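Local coordinates for integron cassette protein (Vibrio cholerae, PDB 3FY6) that is of unknown function but is encoded by a mobile integron gene cassette and forms an alpha+beta fold with an antiparallel sheet, at residues D34-S39 with P55-E60; Y49-D54 with E87-A92. All coordinates share one frame; numbering follows the deposited sequence.

Interaction 1 (D34-S39 with P55-E60); sequences DYMEIS and PEWSEE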
# COMPACT_ATOMS: atom_id res chain seq x y z
N ASP A 34 1.11 2.59 -27.14
CA ASP A 34 0.28 1.40 -27.02
C ASP A 34 0.46 0.62 -25.72
O ASP A 34 -0.37 -0.21 -25.39
CB ASP A 34 0.53 0.46 -28.20
CG ASP A 34 0.10 1.06 -29.52
OD1 ASP A 34 -0.85 1.89 -29.51
OD2 ASP A 34 0.71 0.72 -30.56
N TYR A 35 1.53 0.88 -24.98
CA TYR A 35 1.78 0.12 -23.76
C TYR A 35 2.80 0.82 -22.88
O TYR A 35 3.53 1.70 -23.34
CB TYR A 35 2.29 -1.28 -24.11
CG TYR A 35 3.68 -1.27 -24.73
CD1 TYR A 35 3.85 -1.29 -26.11
CD2 TYR A 35 4.82 -1.21 -23.94
CE1 TYR A 35 5.12 -1.28 -26.69
CE2 TYR A 35 6.09 -1.20 -24.50
CZ TYR A 35 6.23 -1.24 -25.87
OH TYR A 35 7.49 -1.23 -26.43
N MSE A 36 2.85 0.42 -21.62
CA MSE A 36 3.90 0.90 -20.72
C MSE A 36 4.59 -0.31 -20.11
O MSE A 36 3.95 -1.31 -19.82
CB MSE A 36 3.32 1.78 -19.61
CG MSE A 36 4.30 2.09 -18.48
SE MSE A 36 3.43 2.98 -16.96
CE MSE A 36 1.72 2.15 -17.09
N GLU A 37 5.91 -0.21 -19.92
CA GLU A 37 6.65 -1.25 -19.22
C GLU A 37 7.41 -0.67 -18.05
O GLU A 37 7.83 0.49 -18.07
CB GLU A 37 7.60 -1.98 -20.16
CG GLU A 37 6.89 -2.74 -21.27
CD GLU A 37 7.83 -3.63 -22.07
OE1 GLU A 37 9.06 -3.43 -21.99
OE2 GLU A 37 7.32 -4.53 -22.77
N ILE A 38 7.56 -1.47 -17.00
CA ILE A 38 8.32 -1.09 -15.83
C ILE A 38 9.32 -2.20 -15.54
O ILE A 38 8.93 -3.36 -15.34
CB ILE A 38 7.42 -0.89 -14.60
CG1 ILE A 38 6.32 0.13 -14.90
CG2 ILE A 38 8.24 -0.47 -13.38
CD1 ILE A 38 5.08 -0.05 -14.03
N SER A 39 10.60 -1.84 -15.55
CA SER A 39 11.67 -2.81 -15.36
C SER A 39 12.46 -2.53 -14.09
O SER A 39 12.75 -1.39 -13.76
CB SER A 39 12.61 -2.81 -16.56
OG SER A 39 11.97 -3.34 -17.70
N PRO A 55 -6.55 -0.51 -19.26
CA PRO A 55 -5.31 -1.17 -19.69
C PRO A 55 -5.23 -2.58 -19.12
O PRO A 55 -5.70 -2.83 -18.01
CB PRO A 55 -4.22 -0.29 -19.07
CG PRO A 55 -4.85 1.07 -19.02
CD PRO A 55 -6.30 0.83 -18.70
N GLU A 56 -4.66 -3.50 -19.90
CA GLU A 56 -4.43 -4.86 -19.45
C GLU A 56 -3.07 -4.96 -18.75
O GLU A 56 -2.03 -4.80 -19.38
CB GLU A 56 -4.46 -5.81 -20.65
CG GLU A 56 -4.74 -7.27 -20.30
CD GLU A 56 -6.20 -7.51 -19.94
OE1 GLU A 56 -7.07 -6.81 -20.50
OE2 GLU A 56 -6.47 -8.39 -19.10
N TRP A 57 -3.08 -5.23 -17.45
CA TRP A 57 -1.83 -5.33 -16.69
C TRP A 57 -1.36 -6.77 -16.49
O TRP A 57 -2.17 -7.69 -16.46
CB TRP A 57 -1.99 -4.70 -15.30
CG TRP A 57 -1.84 -3.21 -15.28
CD1 TRP A 57 -2.82 -2.28 -15.41
CD2 TRP A 57 -0.62 -2.49 -15.08
NE1 TRP A 57 -2.29 -1.02 -15.33
CE2 TRP A 57 -0.94 -1.12 -15.12
CE3 TRP A 57 0.71 -2.87 -14.88
CZ2 TRP A 57 0.02 -0.12 -14.96
CZ3 TRP A 57 1.67 -1.88 -14.73
CH2 TRP A 57 1.32 -0.52 -14.77
N SER A 58 -0.05 -6.93 -16.34
CA SER A 58 0.53 -8.18 -15.84
C SER A 58 -0.13 -8.53 -14.52
O SER A 58 -0.52 -7.63 -13.77
CB SER A 58 2.01 -7.99 -15.59
OG SER A 58 2.21 -6.91 -14.69
N GLU A 59 -0.25 -9.82 -14.22
CA GLU A 59 -0.80 -10.25 -12.94
C GLU A 59 0.22 -10.08 -11.81
O GLU A 59 -0.16 -9.91 -10.65
CB GLU A 59 -1.27 -11.71 -13.02
CG GLU A 59 -2.56 -11.88 -13.81
CD GLU A 59 -2.86 -13.34 -14.10
OE1 GLU A 59 -2.00 -14.21 -13.83
OE2 GLU A 59 -3.97 -13.62 -14.61
N GLU A 60 1.50 -10.15 -12.14
CA GLU A 60 2.55 -9.74 -11.21
C GLU A 60 2.50 -8.22 -11.13
O GLU A 60 2.77 -7.54 -12.11
CB GLU A 60 3.91 -10.17 -11.74
CG GLU A 60 5.02 -10.19 -10.70
CD GLU A 60 4.99 -11.44 -9.87
OE1 GLU A 60 3.91 -11.77 -9.32
OE2 GLU A 60 6.04 -12.11 -9.75
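The indole of W57 reaches across one intervening strand to the side chains of M36 and I38, joining two non-adjacent strands on one face of an antiparallel five-stranded meander. Strand 43-50 runs between 35-40 and 53-57; the nearest CA atoms of the two segments, those of M36 and W57, are 9.4 Å apart, and the touching atoms all belong to side chains. Its tight part is the benzo half of the indole. The selenomethionine M36 brings its terminal methyl obliquely against the ring, with CE 3.5 Å from CZ2 of W57; the bend at the last torsion (chi3 33°) turns that methyl off the otherwise extended chain. I38 approaches differently: its CD1 lies in the ring plane, at the edge, 3.9 Å from CH2 of W57. M36 and I38 are both buried, and W85 of helix 77-89 and L62 of helix 62-67 pack on them in turn, placing the cluster between sheet and helices. The loose side lies along the 55-60 backbone, where E56, E59 and E60 are exposed and their carboxylates take no part. At the other end of the indole, NE1 donates a hydrogen bond to OE1 of Q82, which helps to fix the rotation of the ring. Past the strand, OG of S58 donates a hydrogen bond to O of E60 at 2.7 Å.

Interaction 2 (Y49-D54 with E87-A92); sequences YSENQD and EWRKGA
R89 lays its guanidinium flat on one face of the Y49 ring, a stacked cation-pi pair at the surface of the protein. The two planes are only 9° from parallel, and CZ of R89 lies almost directly over the ring centre, 3.3 Å from the centroid. The overlap is therefore nearly central on the tyrosine, while on the guanidinium the nearest ring atom is displaced toward the rim. Each nitrogen has its own part of the ring: NE lies over the CG and CD1 side, NH1 over CZ, and NH2 comes to 3.1 Å from CE2 of Y49. The CD methylene of R89 adds an off-centre CH-pi contact, 4.2 Å from the ring centroid.

Both side chains leave the backbone with CG trans to N. Y49 (chi1 -178°) thereby directs its ring toward the helix end, and R89 stays extended as far as NE before its last torsion, -90°, turns the guanidinium face to the ring. A hydrogen bond from NE of R89 to O of K33 helps to hold that plane. E51 OE2 is 4.2 Å from NH2 of R89, beyond a salt bridge, and E51 is poorly ordered, so any electrostatic help from it is probably slight.

R89 is the last residue of helix 77-89, which closes in a Schellman motif with G91, at positive phi, as its C-prime residue. The stack thus joins this helix end to the end of strand 43-50, where Y49 also packs on W85 and L86 of the same helix.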
# COMPACT_ATOMS: atom_id res chain seq x y z
N TYR A 49 -2.41 -0.86 -23.63
CA TYR A 49 -3.58 -0.03 -23.87
C TYR A 49 -4.59 -0.75 -24.75
O TYR A 49 -4.22 -1.42 -25.71
CB TYR A 49 -3.17 1.28 -24.54
CG TYR A 49 -4.33 2.21 -24.79
CD1 TYR A 49 -4.75 3.10 -23.81
CD2 TYR A 49 -5.03 2.19 -25.99
CE1 TYR A 49 -5.81 3.95 -24.02
CE2 TYR A 49 -6.09 3.03 -26.22
CZ TYR A 49 -6.48 3.92 -25.23
OH TYR A 49 -7.54 4.76 -25.44
N SER A 50 -5.87 -0.62 -24.41
CA SER A 50 -6.94 -1.12 -25.27
C SER A 50 -8.00 -0.04 -25.48
O SER A 50 -8.34 0.70 -24.56
CB SER A 50 -7.57 -2.40 -24.70
OG SER A 50 -8.22 -2.16 -23.47
N GLU A 51 -8.50 0.05 -26.71
CA GLU A 51 -9.39 1.15 -27.09
C GLU A 51 -10.64 1.30 -26.23
O GLU A 51 -11.04 2.41 -25.89
CB GLU A 51 -9.78 1.03 -28.56
CG GLU A 51 -8.86 1.80 -29.49
CD GLU A 51 -8.82 3.29 -29.16
OE1 GLU A 51 -9.84 3.81 -28.66
OE2 GLU A 51 -7.78 3.93 -29.41
N ASN A 52 -11.25 0.18 -25.86
CA ASN A 52 -12.54 0.25 -25.19
C ASN A 52 -12.55 -0.29 -23.77
O ASN A 52 -13.61 -0.44 -23.17
CB ASN A 52 -13.60 -0.45 -26.04
CG ASN A 52 -13.79 0.22 -27.39
OD1 ASN A 52 -14.05 1.42 -27.47
ND2 ASN A 52 -13.67 -0.56 -28.46
N GLN A 53 -11.37 -0.58 -23.24
CA GLN A 53 -11.27 -1.10 -21.88
C GLN A 53 -10.08 -0.52 -21.13
O GLN A 53 -9.17 0.04 -21.74
CB GLN A 53 -11.18 -2.63 -21.89
CG GLN A 53 -12.48 -3.33 -22.21
CD GLN A 53 -12.36 -4.84 -22.14
OE1 GLN A 53 -11.26 -5.39 -22.06
NE2 GLN A 53 -13.50 -5.53 -22.17
N ASP A 54 -10.10 -0.66 -19.81
CA ASP A 54 -8.96 -0.31 -18.99
C ASP A 54 -7.74 -1.07 -19.48
O ASP A 54 -7.87 -2.16 -20.04
CB ASP A 54 -9.23 -0.66 -17.53
CG ASP A 54 -10.20 0.30 -16.87
OD1 ASP A 54 -10.64 1.26 -17.54
OD2 ASP A 54 -10.52 0.09 -15.67
N GLU A 87 -2.43 9.86 -19.19
CA GLU A 87 -2.44 11.30 -19.43
C GLU A 87 -1.34 11.73 -20.42
O GLU A 87 -1.57 12.55 -21.30
CB GLU A 87 -2.34 12.05 -18.12
CG GLU A 87 -3.59 11.90 -17.27
CD GLU A 87 -4.82 12.45 -17.97
OE1 GLU A 87 -4.78 13.61 -18.44
OE2 GLU A 87 -5.84 11.73 -18.06
N TRP A 88 -0.16 11.13 -20.29
CA TRP A 88 0.94 11.42 -21.20
C TRP A 88 0.60 10.94 -22.60
O TRP A 88 0.93 11.58 -23.60
CB TRP A 88 2.21 10.71 -20.71
CG TRP A 88 3.32 10.67 -21.71
CD1 TRP A 88 4.31 11.60 -21.88
CD2 TRP A 88 3.58 9.64 -22.67
NE1 TRP A 88 5.16 11.22 -22.89
CE2 TRP A 88 4.74 10.01 -23.39
CE3 TRP A 88 2.95 8.43 -22.99
CZ2 TRP A 88 5.28 9.23 -24.41
CZ3 TRP A 88 3.49 7.65 -24.00
CH2 TRP A 88 4.64 8.05 -24.70
N ARG A 89 -0.08 9.80 -22.64
CA ARG A 89 -0.43 9.15 -23.89
C ARG A 89 -1.23 10.08 -24.81
O ARG A 89 -0.95 10.17 -26.01
CB ARG A 89 -1.23 7.89 -23.60
CG ARG A 89 -1.43 7.03 -24.80
CD ARG A 89 -2.33 5.85 -24.50
NE ARG A 89 -2.74 5.25 -25.76
CZ ARG A 89 -3.84 5.60 -26.41
NH1 ARG A 89 -4.63 6.54 -25.91
NH2 ARG A 89 -4.15 5.01 -27.56
N LYS A 90 -2.22 10.75 -24.24
CA LYS A 90 -3.04 11.67 -25.02
C LYS A 90 -2.50 13.09 -25.02
O LYS A 90 -3.19 14.03 -25.41
CB LYS A 90 -4.50 11.64 -24.56
CG LYS A 90 -4.73 11.92 -23.10
CD LYS A 90 -6.08 11.37 -22.67
CE LYS A 90 -6.47 11.85 -21.28
NZ LYS A 90 -7.71 11.18 -20.78
N GLY A 91 -1.25 13.25 -24.59
CA GLY A 91 -0.59 14.55 -24.67
C GLY A 91 -1.03 15.56 -23.63
O GLY A 91 -0.81 16.76 -23.80
N ALA A 92 -1.65 15.10 -22.55
CA ALA A 92 -1.98 15.98 -21.43
C ALA A 92 -0.72 16.30 -20.61
O ALA A 92 -0.68 17.28 -19.87
CB ALA A 92 -3.05 15.36 -20.55

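Overall arrangement
From the N terminus the chain first enters interaction 1 on strand 35-40, then interaction 2 at the end of strand 43-50. It turns directly from 49-54 into 55-60, where interaction 1 closes a 15-residue excursion made mostly of strand. Interaction 2 closes later and over a longer span, after helix 62-67, at the C-terminal end of helix 77-89. The two contacts therefore cross rather than nest, and their centres lie about 13 Å apart. They meet through the sheet itself, where O of D34 and N of Y49 are probably hydrogen-bonded at 2.8 Å. Interaction 1 ties strand 35-40 to the edge strand 53-57 across strand 43-50; interaction 2 fastens the end of strand 43-50 to the C-terminal end of helix 77-89.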